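Agmatine ureohydrolase (Thermoplasma volcanium GSS1, PDB 3PZL) probably hydrolyses agmatine to putrescine and urea, as a member of the arginase family that binds two manganese ions per subunit. Local coordinates at residues Val224-Asp229 and Tyr263-Phe268; Ile116-Gly121 and Val292-Arg297. All coordinates share one frame; numbering follows the deposited sequence.

Contact 1 of 2, residues Val224-Asp229 and Tyr263-Phe268; sequences VYISVD and YKAVGF. With MN (manganese (II) ion), chain G; MN (manganese (II) ion), chain F.
F268 and V224 bury the most surface where strand 223-229 pairs in parallel with strand 265-271. The F268 ring turns its edge to the neighbouring strand. Its CD1 lies 3.7 Å from I226 CB, and its CE1 lies 3.5 Å from V228 CG2. F268 CG stands anti to the backbone N (chi1 -174°), which swings the ring edge, CD1 then CE1, alongside I226 and V228.

V224 CG2 packs against A265 CB at 4.3 Å, on the same side of the sheet as I226 and F268. The V224 backbone N donates to K264 O at 2.9 Å, and its O receives V266 N at 2.7 Å. Two residues on, I226 N donates to G267 O at 3.1 Å. Y225 lies on the other side of the sheet. G267 O lies over one face of its ring, toward the rim, and the Y225 OH bonds to D269.

At the end of the strand, D229 OD2 bridges the two manganese ions, 2.1 Å from that of chain F and 2.5 Å from that of chain G. Buried backbone bonds and apolar packing thus hold the two strands of this beta-alpha-beta unit together, and one of them delivers a bridging metal ligand.

Contact 2 of 2, residues Ile116-Gly121 and Val292-Arg297; sequences IPIMLG and VFIASR
I116 and I118 point from strand 116-121 toward helix 281-303, where they meet F293, I294 and R297. The strand and helix segments run nearly antiparallel, at 160°. Their axes come within 11.5 Å, so side chains bridge the gap.

I116 uses two branches. Its CG2 sits at the edge of the F293 ring, near the ring plane, 4.1 Å from CE2. Its CD1 comes from the opposite direction to R297 and is modelled over one face of the guanidinium, but too close, so that detail is doubtful. R297 reaches the strand with its chain extended from CG to NE, and its NH1 bonds to the hydroxyl of Y37 on the adjacent strand 37-42.

I118 meets I294 methyl to methyl, with CD1 to CD1 at 3.7 Å. The two side chains cross at about a right angle. I118 CD1 also approaches F293 CD2 obliquely, at 4.4 Å. With chi1 at 171° the F293 side chain stretches away from its own backbone N, which brings the CD2 and CE2 side of the ring to the two isoleucines. The same ring stacks with F268 of strand 265-271.

Within the helix, S296 OG bonds to V292 O at 2.8 Å and also to S262 OG.

P117 points to the other side of the sheet, where it touches helix 96-112. Helices thus cover both faces of the parallel sheet, as in the three-layer alpha/beta/alpha fold of the arginase family.

How the contacts relate
Contacts 1 and 2 share one parallel sheet: contact 1 pairs two of its strands, and contact 2 packs helix 281-303 against a third. Their centres are 8 Å apart. Strand 265-271 lies between strands 116-121 and 223-229. F268 joins the two contacts through its backbone: its O is 2.8 Å from M119 N and its N is 3.0 Å from P117 O, both probable hydrogen bonds. Y225 OH also packs against M119 CE, at 3.5 Å. Along the chain, contact 1 is nested inside the loop closed by contact 2. Contact 1 reaches the manganese site through D229, and V228 lies about 7 Å from H124, side chain to side chain. Contact 2 lies away from that site.

Contact 1 of 2, residues Val224-Asp229 and Tyr263-Phe268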
ATOM      1  N   VAL B 224     -38.953  -9.905  -7.783  1.00 59.22           N
ATOM      2  CA  VAL B 224     -37.919  -8.918  -8.081  1.00 57.31           C
ATOM      3  C   VAL B 224     -36.604  -9.479  -8.604  1.00 56.70           C
ATOM      4  O   VAL B 224     -36.325 -10.690  -8.547  1.00 55.96           O
ATOM      5  CB  VAL B 224     -37.655  -7.980  -6.914  1.00 56.72           C
ATOM      6  CG1 VAL B 224     -38.919  -7.216  -6.555  1.00 57.52           C
ATOM      7  CG2 VAL B 224     -37.102  -8.734  -5.700  1.00 55.11           C
ATOM      8  N   TYR B 225     -35.814  -8.569  -9.160  1.00 56.15           N
ATOM      9  CA  TYR B 225     -34.419  -8.814  -9.437  1.00 54.72           C
ATOM     10  C   TYR B 225     -33.686  -7.742  -8.639  1.00 53.65           C
ATOM     11  O   TYR B 225     -34.089  -6.563  -8.651  1.00 53.43           O
ATOM     12  CB  TYR B 225     -34.127  -8.726 -10.947  1.00 55.23           C
ATOM     13  CG  TYR B 225     -32.668  -8.951 -11.281  1.00 54.71           C
ATOM     14  CD1 TYR B 225     -31.753  -7.906 -11.192  1.00 54.14           C
ATOM     15  CD2 TYR B 225     -32.203 -10.211 -11.674  1.00 54.84           C
ATOM     16  CE1 TYR B 225     -30.406  -8.106 -11.478  1.00 57.93           C
ATOM     17  CE2 TYR B 225     -30.850 -10.426 -11.967  1.00 54.72           C
ATOM     18  CZ  TYR B 225     -29.957  -9.368 -11.870  1.00 56.18           C
ATOM     19  OH  TYR B 225     -28.612  -9.514 -12.136  1.00 55.75           O
ATOM     20  N   ILE B 226     -32.630  -8.151  -7.932  1.00 52.31           N
ATOM     21  CA  ILE B 226     -31.889  -7.230  -7.074  1.00 50.91           C
ATOM     22  C   ILE B 226     -30.507  -6.980  -7.626  1.00 50.89           C
ATOM     23  O   ILE B 226     -29.707  -7.897  -7.771  1.00 51.02           O
ATOM     24  CB  ILE B 226     -31.743  -7.737  -5.635  1.00 50.08           C
ATOM     25  CG1 ILE B 226     -33.079  -8.256  -5.112  1.00 48.75           C
ATOM     26  CG2 ILE B 226     -31.200  -6.615  -4.756  1.00 47.86           C
ATOM     27  CD1 ILE B 226     -33.034  -8.796  -3.721  1.00 46.71           C
ATOM     28  N   SER B 227     -30.231  -5.722  -7.926  1.00 50.93           N
ATOM     29  CA  SER B 227     -28.919  -5.330  -8.420  1.00 50.69           C
ATOM     30  C   SER B 227     -28.217  -4.362  -7.449  1.00 50.23           C
ATOM     31  O   SER B 227     -28.712  -3.242  -7.200  1.00 50.50           O
ATOM     32  CB  SER B 227     -29.051  -4.694  -9.780  1.00 50.38           C
ATOM     33  OG  SER B 227     -27.770  -4.592 -10.328  1.00 52.57           O
ATOM     34  N   VAL B 228     -27.085  -4.801  -6.889  1.00 48.87           N
ATOM     35  CA  VAL B 228     -26.375  -4.010  -5.899  1.00 47.75           C
ATOM     36  C   VAL B 228     -25.091  -3.371  -6.458  1.00 48.70           C
ATOM     37  O   VAL B 228     -24.070  -4.053  -6.687  1.00 48.56           O
ATOM     38  CB  VAL B 228     -26.047  -4.823  -4.686  1.00 46.62           C
ATOM     39  CG1 VAL B 228     -25.529  -3.942  -3.629  1.00 46.22           C
ATOM     40  CG2 VAL B 228     -27.246  -5.499  -4.177  1.00 45.56           C
ATOM     41  N   ASP B 229     -25.163  -2.055  -6.705  1.00 49.03           N
ATOM     42  CA  ASP B 229     -24.015  -1.267  -7.131  1.00 48.35           C
ATOM     43  C   ASP B 229     -23.315  -0.908  -5.837  1.00 48.15           C
ATOM     44  O   ASP B 229     -23.829  -0.174  -4.993  1.00 47.52           O
ATOM     45  CB  ASP B 229     -24.487  -0.013  -7.838  1.00 49.51           C
ATOM     46  CG  ASP B 229     -23.363   0.766  -8.512  1.00 49.33           C
ATOM     47  OD1 ASP B 229     -22.251   0.806  -7.943  1.00 51.96           O
ATOM     48  OD2 ASP B 229     -23.614   1.358  -9.596  1.00 47.56           O
ATOM     49  N   TYR B 263     -36.740 -13.776  -0.949  1.00 51.78           N
ATOM     50  CA  TYR B 263     -37.777 -14.762  -1.212  1.00 52.46           C
ATOM     51  C   TYR B 263     -38.582 -14.524  -2.508  1.00 53.19           C
ATOM     52  O   TYR B 263     -39.199 -15.429  -3.024  1.00 53.83           O
ATOM     53  CB  TYR B 263     -38.717 -14.854  -0.002  1.00 52.61           C
ATOM     54  CG  TYR B 263     -39.794 -13.792   0.066  1.00 52.08           C
ATOM     55  CD1 TYR B 263     -39.498 -12.494   0.481  1.00 51.52           C
ATOM     56  CD2 TYR B 263     -41.127 -14.104  -0.246  1.00 52.86           C
ATOM     57  CE1 TYR B 263     -40.485 -11.522   0.558  1.00 51.34           C
ATOM     58  CE2 TYR B 263     -42.139 -13.142  -0.170  1.00 51.46           C
ATOM     59  CZ  TYR B 263     -41.811 -11.854   0.229  1.00 52.74           C
ATOM     60  OH  TYR B 263     -42.794 -10.897   0.300  1.00 52.69           O
ATOM     61  N   LYS B 264     -38.572 -13.305  -3.016  1.00 53.74           N
ATOM     62  CA  LYS B 264     -39.249 -12.961  -4.259  1.00 54.97           C
ATOM     63  C   LYS B 264     -38.255 -12.812  -5.395  1.00 54.92           C
ATOM     64  O   LYS B 264     -38.657 -12.490  -6.518  1.00 55.59           O
ATOM     65  CB  LYS B 264     -39.962 -11.610  -4.145  1.00 54.95           C
ATOM     66  CG  LYS B 264     -41.021 -11.552  -3.145  1.00 56.52           C
ATOM     67  CD  LYS B 264     -41.701 -10.207  -3.174  1.00 58.20           C
ATOM     68  CE  LYS B 264     -43.106 -10.362  -2.719  1.00 58.26           C
ATOM     69  NZ  LYS B 264     -43.788  -9.178  -3.187  1.00 60.89           N
ATOM     70  N   ALA B 265     -36.969 -12.994  -5.096  1.00 54.38           N
ATOM     71  CA  ALA B 265     -35.914 -12.615  -6.033  1.00 54.44           C
ATOM     72  C   ALA B 265     -35.681 -13.711  -7.043  1.00 54.56           C
ATOM     73  O   ALA B 265     -35.505 -14.862  -6.669  1.00 54.83           O
ATOM     74  CB  ALA B 265     -34.636 -12.277  -5.296  1.00 53.32           C
ATOM     75  N   VAL B 266     -35.700 -13.343  -8.322  1.00 55.02           N
ATOM     76  CA  VAL B 266     -35.432 -14.297  -9.404  1.00 55.61           C
ATOM     77  C   VAL B 266     -33.968 -14.307  -9.793  1.00 54.97           C
ATOM     78  O   VAL B 266     -33.492 -15.255 -10.404  1.00 55.74           O
ATOM     79  CB  VAL B 266     -36.291 -14.045 -10.665  1.00 56.36           C
ATOM     80  CG1 VAL B 266     -37.799 -14.232 -10.337  1.00 56.79           C
ATOM     81  CG2 VAL B 266     -35.987 -12.670 -11.278  1.00 55.27           C
ATOM     82  N   GLY B 267     -33.267 -13.245  -9.422  1.00 54.26           N
ATOM     83  CA  GLY B 267     -31.851 -13.104  -9.733  1.00 53.33           C
ATOM     84  C   GLY B 267     -31.192 -12.042  -8.879  1.00 51.87           C
ATOM     85  O   GLY B 267     -31.868 -11.175  -8.342  1.00 52.23           O
ATOM     86  N   PHE B 268     -29.872 -12.099  -8.789  1.00 50.50           N
ATOM     87  CA  PHE B 268     -29.116 -11.210  -7.943  1.00 49.45           C
ATOM     88  C   PHE B 268     -27.747 -10.871  -8.543  1.00 49.04           C
ATOM     89  O   PHE B 268     -27.146 -11.688  -9.235  1.00 49.20           O
ATOM     90  CB  PHE B 268     -28.950 -11.893  -6.591  1.00 49.04           C
ATOM     91  CG  PHE B 268     -28.303 -11.038  -5.536  1.00 47.90           C
ATOM     92  CD1 PHE B 268     -28.603  -9.703  -5.435  1.00 46.54           C
ATOM     93  CD2 PHE B 268     -27.425 -11.600  -4.600  1.00 48.32           C
ATOM     94  CE1 PHE B 268     -28.021  -8.909  -4.442  1.00 47.50           C
ATOM     95  CE2 PHE B 268     -26.831 -10.814  -3.593  1.00 48.16           C
ATOM     96  CZ  PHE B 268     -27.134  -9.460  -3.513  1.00 46.30           C
TER
HETATM   97 MN    MN G 315     -23.034   3.635  -8.900  1.00 63.35          MN
HETATM   98 MN    MN F 314     -24.134   1.999 -11.509  1.00 56.27          MN

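Contact 2 of 2, residues Ile116-Gly121 and Val292-Arg297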
ATOM      1  N   ILE B 116     -31.466 -19.927  -9.874  1.00 54.14           N
ATOM      2  CA  ILE B 116     -31.287 -18.508  -9.501  1.00 53.57           C
ATOM      3  C   ILE B 116     -29.874 -17.983  -9.762  1.00 52.99           C
ATOM      4  O   ILE B 116     -28.919 -18.359  -9.064  1.00 53.12           O
ATOM      5  CB  ILE B 116     -31.711 -18.256  -8.070  1.00 52.72           C
ATOM      6  CG1 ILE B 116     -33.217 -18.365  -8.001  1.00 55.00           C
ATOM      7  CG2 ILE B 116     -31.357 -16.875  -7.642  1.00 53.14           C
ATOM      8  CD1 ILE B 116     -33.729 -18.499  -6.643  1.00 57.11           C
ATOM      9  N   PRO B 117     -29.736 -17.121 -10.782  1.00 52.62           N
ATOM     10  CA  PRO B 117     -28.441 -16.584 -11.181  1.00 52.39           C
ATOM     11  C   PRO B 117     -27.891 -15.560 -10.180  1.00 51.45           C
ATOM     12  O   PRO B 117     -28.594 -14.624  -9.828  1.00 51.06           O
ATOM     13  CB  PRO B 117     -28.741 -15.921 -12.539  1.00 52.56           C
ATOM     14  CG  PRO B 117     -30.180 -15.619 -12.505  1.00 52.77           C
ATOM     15  CD  PRO B 117     -30.803 -16.743 -11.730  1.00 52.94           C
ATOM     16  N   ILE B 118     -26.651 -15.754  -9.732  1.00 50.86           N
ATOM     17  CA  ILE B 118     -25.972 -14.760  -8.908  1.00 50.06           C
ATOM     18  C   ILE B 118     -24.770 -14.256  -9.678  1.00 50.61           C
ATOM     19  O   ILE B 118     -23.740 -14.938  -9.762  1.00 51.67           O
ATOM     20  CB  ILE B 118     -25.524 -15.334  -7.564  1.00 49.40           C
ATOM     21  CG1 ILE B 118     -26.734 -15.892  -6.809  1.00 49.07           C
ATOM     22  CG2 ILE B 118     -24.798 -14.265  -6.745  1.00 47.38           C
ATOM     23  CD1 ILE B 118     -26.355 -16.562  -5.549  1.00 47.81           C
HETATM   24  N   MSE B 119     -24.887 -13.063 -10.240  1.00 50.01           N
HETATM   25  CA  MSE B 119     -23.852 -12.577 -11.096  1.00 50.39           C
HETATM   26  C   MSE B 119     -22.867 -11.663 -10.376  1.00 50.23           C
HETATM   27  O   MSE B 119     -23.195 -10.579  -9.944  1.00 49.57           O
HETATM   28  CB  MSE B 119     -24.449 -11.904 -12.295  1.00 50.64           C
HETATM   29  CG  MSE B 119     -23.445 -11.305 -13.191  1.00 54.87           C
HETATM   30 SE   MSE B 119     -24.354 -10.561 -14.736  1.00 70.81          SE
HETATM   31  CE  MSE B 119     -25.552  -9.269 -13.856  1.00 61.81           C
ATOM     32  N   LEU B 120     -21.641 -12.146 -10.237  1.00 50.31           N
ATOM     33  CA  LEU B 120     -20.563 -11.340  -9.734  1.00 50.13           C
ATOM     34  C   LEU B 120     -19.931 -10.643 -10.917  1.00 50.59           C
ATOM     35  O   LEU B 120     -19.499 -11.296 -11.895  1.00 51.77           O
ATOM     36  CB  LEU B 120     -19.504 -12.213  -9.047  1.00 49.66           C
ATOM     37  CG  LEU B 120     -19.994 -13.070  -7.903  1.00 49.36           C
ATOM     38  CD1 LEU B 120     -18.793 -13.668  -7.167  1.00 47.43           C
ATOM     39  CD2 LEU B 120     -20.863 -12.195  -6.986  1.00 47.47           C
ATOM     40  N   GLY B 121     -19.834  -9.327 -10.825  1.00 49.42           N
ATOM     41  CA  GLY B 121     -19.301  -8.610 -11.924  1.00 49.49           C
ATOM     42  C   GLY B 121     -18.141  -7.723 -11.599  1.00 49.02           C
ATOM     43  O   GLY B 121     -17.576  -7.788 -10.519  1.00 47.76           O
ATOM     44  N   VAL B 292     -25.895 -13.757   2.671  1.00 45.25           N
ATOM     45  CA  VAL B 292     -27.148 -13.243   3.185  1.00 45.21           C
ATOM     46  C   VAL B 292     -28.317 -13.464   2.212  1.00 45.88           C
ATOM     47  O   VAL B 292     -29.421 -13.810   2.623  1.00 46.82           O
ATOM     48  CB  VAL B 292     -27.007 -11.754   3.574  1.00 44.86           C
ATOM     49  CG1 VAL B 292     -28.356 -11.042   3.615  1.00 44.46           C
ATOM     50  CG2 VAL B 292     -26.333 -11.647   4.891  1.00 43.34           C
ATOM     51  N   PHE B 293     -28.086 -13.260   0.928  1.00 45.67           N
ATOM     52  CA  PHE B 293     -29.137 -13.492  -0.031  1.00 46.25           C
ATOM     53  C   PHE B 293     -29.579 -14.947  -0.046  1.00 47.43           C
ATOM     54  O   PHE B 293     -30.774 -15.237   0.099  1.00 48.85           O
ATOM     55  CB  PHE B 293     -28.680 -13.086  -1.407  1.00 46.32           C
ATOM     56  CG  PHE B 293     -29.611 -13.487  -2.480  1.00 46.82           C
ATOM     57  CD1 PHE B 293     -30.637 -12.653  -2.866  1.00 47.76           C
ATOM     58  CD2 PHE B 293     -29.471 -14.693  -3.115  1.00 47.51           C
ATOM     59  CE1 PHE B 293     -31.490 -13.014  -3.889  1.00 48.05           C
ATOM     60  CE2 PHE B 293     -30.339 -15.063  -4.129  1.00 48.98           C
ATOM     61  CZ  PHE B 293     -31.336 -14.221  -4.523  1.00 46.92           C
ATOM     62  N   ILE B 294     -28.630 -15.863  -0.212  1.00 47.10           N
ATOM     63  CA  ILE B 294     -28.955 -17.277  -0.281  1.00 48.03           C
ATOM     64  C   ILE B 294     -29.592 -17.740   1.032  1.00 48.45           C
ATOM     65  O   ILE B 294     -30.673 -18.326   1.015  1.00 49.04           O
ATOM     66  CB  ILE B 294     -27.698 -18.149  -0.670  1.00 48.36           C
ATOM     67  CG1 ILE B 294     -27.237 -17.834  -2.089  1.00 48.32           C
ATOM     68  CG2 ILE B 294     -27.974 -19.611  -0.561  1.00 46.82           C
ATOM     69  CD1 ILE B 294     -25.951 -18.471  -2.432  1.00 48.26           C
ATOM     70  N   ALA B 295     -28.929 -17.454   2.153  1.00 48.35           N
ATOM     71  CA  ALA B 295     -29.365 -17.936   3.453  1.00 48.95           C
ATOM     72  C   ALA B 295     -30.760 -17.455   3.795  1.00 49.75           C
ATOM     73  O   ALA B 295     -31.605 -18.247   4.179  1.00 50.98           O
ATOM     74  CB  ALA B 295     -28.353 -17.577   4.577  1.00 47.30           C
ATOM     75  N   SER B 296     -31.014 -16.165   3.670  1.00 50.80           N
ATOM     76  CA  SER B 296     -32.319 -15.651   4.070  1.00 52.14           C
ATOM     77  C   SER B 296     -33.427 -16.170   3.159  1.00 53.57           C
ATOM     78  O   SER B 296     -34.580 -16.308   3.580  1.00 55.11           O
ATOM     79  CB  SER B 296     -32.346 -14.136   4.081  1.00 51.50           C
ATOM     80  OG  SER B 296     -32.252 -13.664   2.764  1.00 52.99           O
ATOM     81  N   ARG B 297     -33.085 -16.450   1.909  1.00 54.42           N
ATOM     82  CA  ARG B 297     -34.049 -17.057   1.005  1.00 55.50           C
ATOM     83  C   ARG B 297     -34.350 -18.507   1.386  1.00 56.66           C
ATOM     84  O   ARG B 297     -35.502 -18.938   1.312  1.00 58.09           O
ATOM     85  CB  ARG B 297     -33.557 -16.991  -0.441  1.00 55.30           C
ATOM     86  CG  ARG B 297     -34.577 -17.439  -1.438  1.00 54.43           C
ATOM     87  CD  ARG B 297     -34.189 -17.006  -2.834  1.00 54.50           C
ATOM     88  NE  ARG B 297     -35.289 -17.179  -3.787  1.00 54.70           N
ATOM     89  CZ  ARG B 297     -35.589 -18.336  -4.357  1.00 54.90           C
ATOM     90  NH1 ARG B 297     -34.858 -19.401  -4.076  1.00 54.03           N
ATOM     91  NH2 ARG B 297     -36.597 -18.426  -5.217  1.00 56.28           N
TER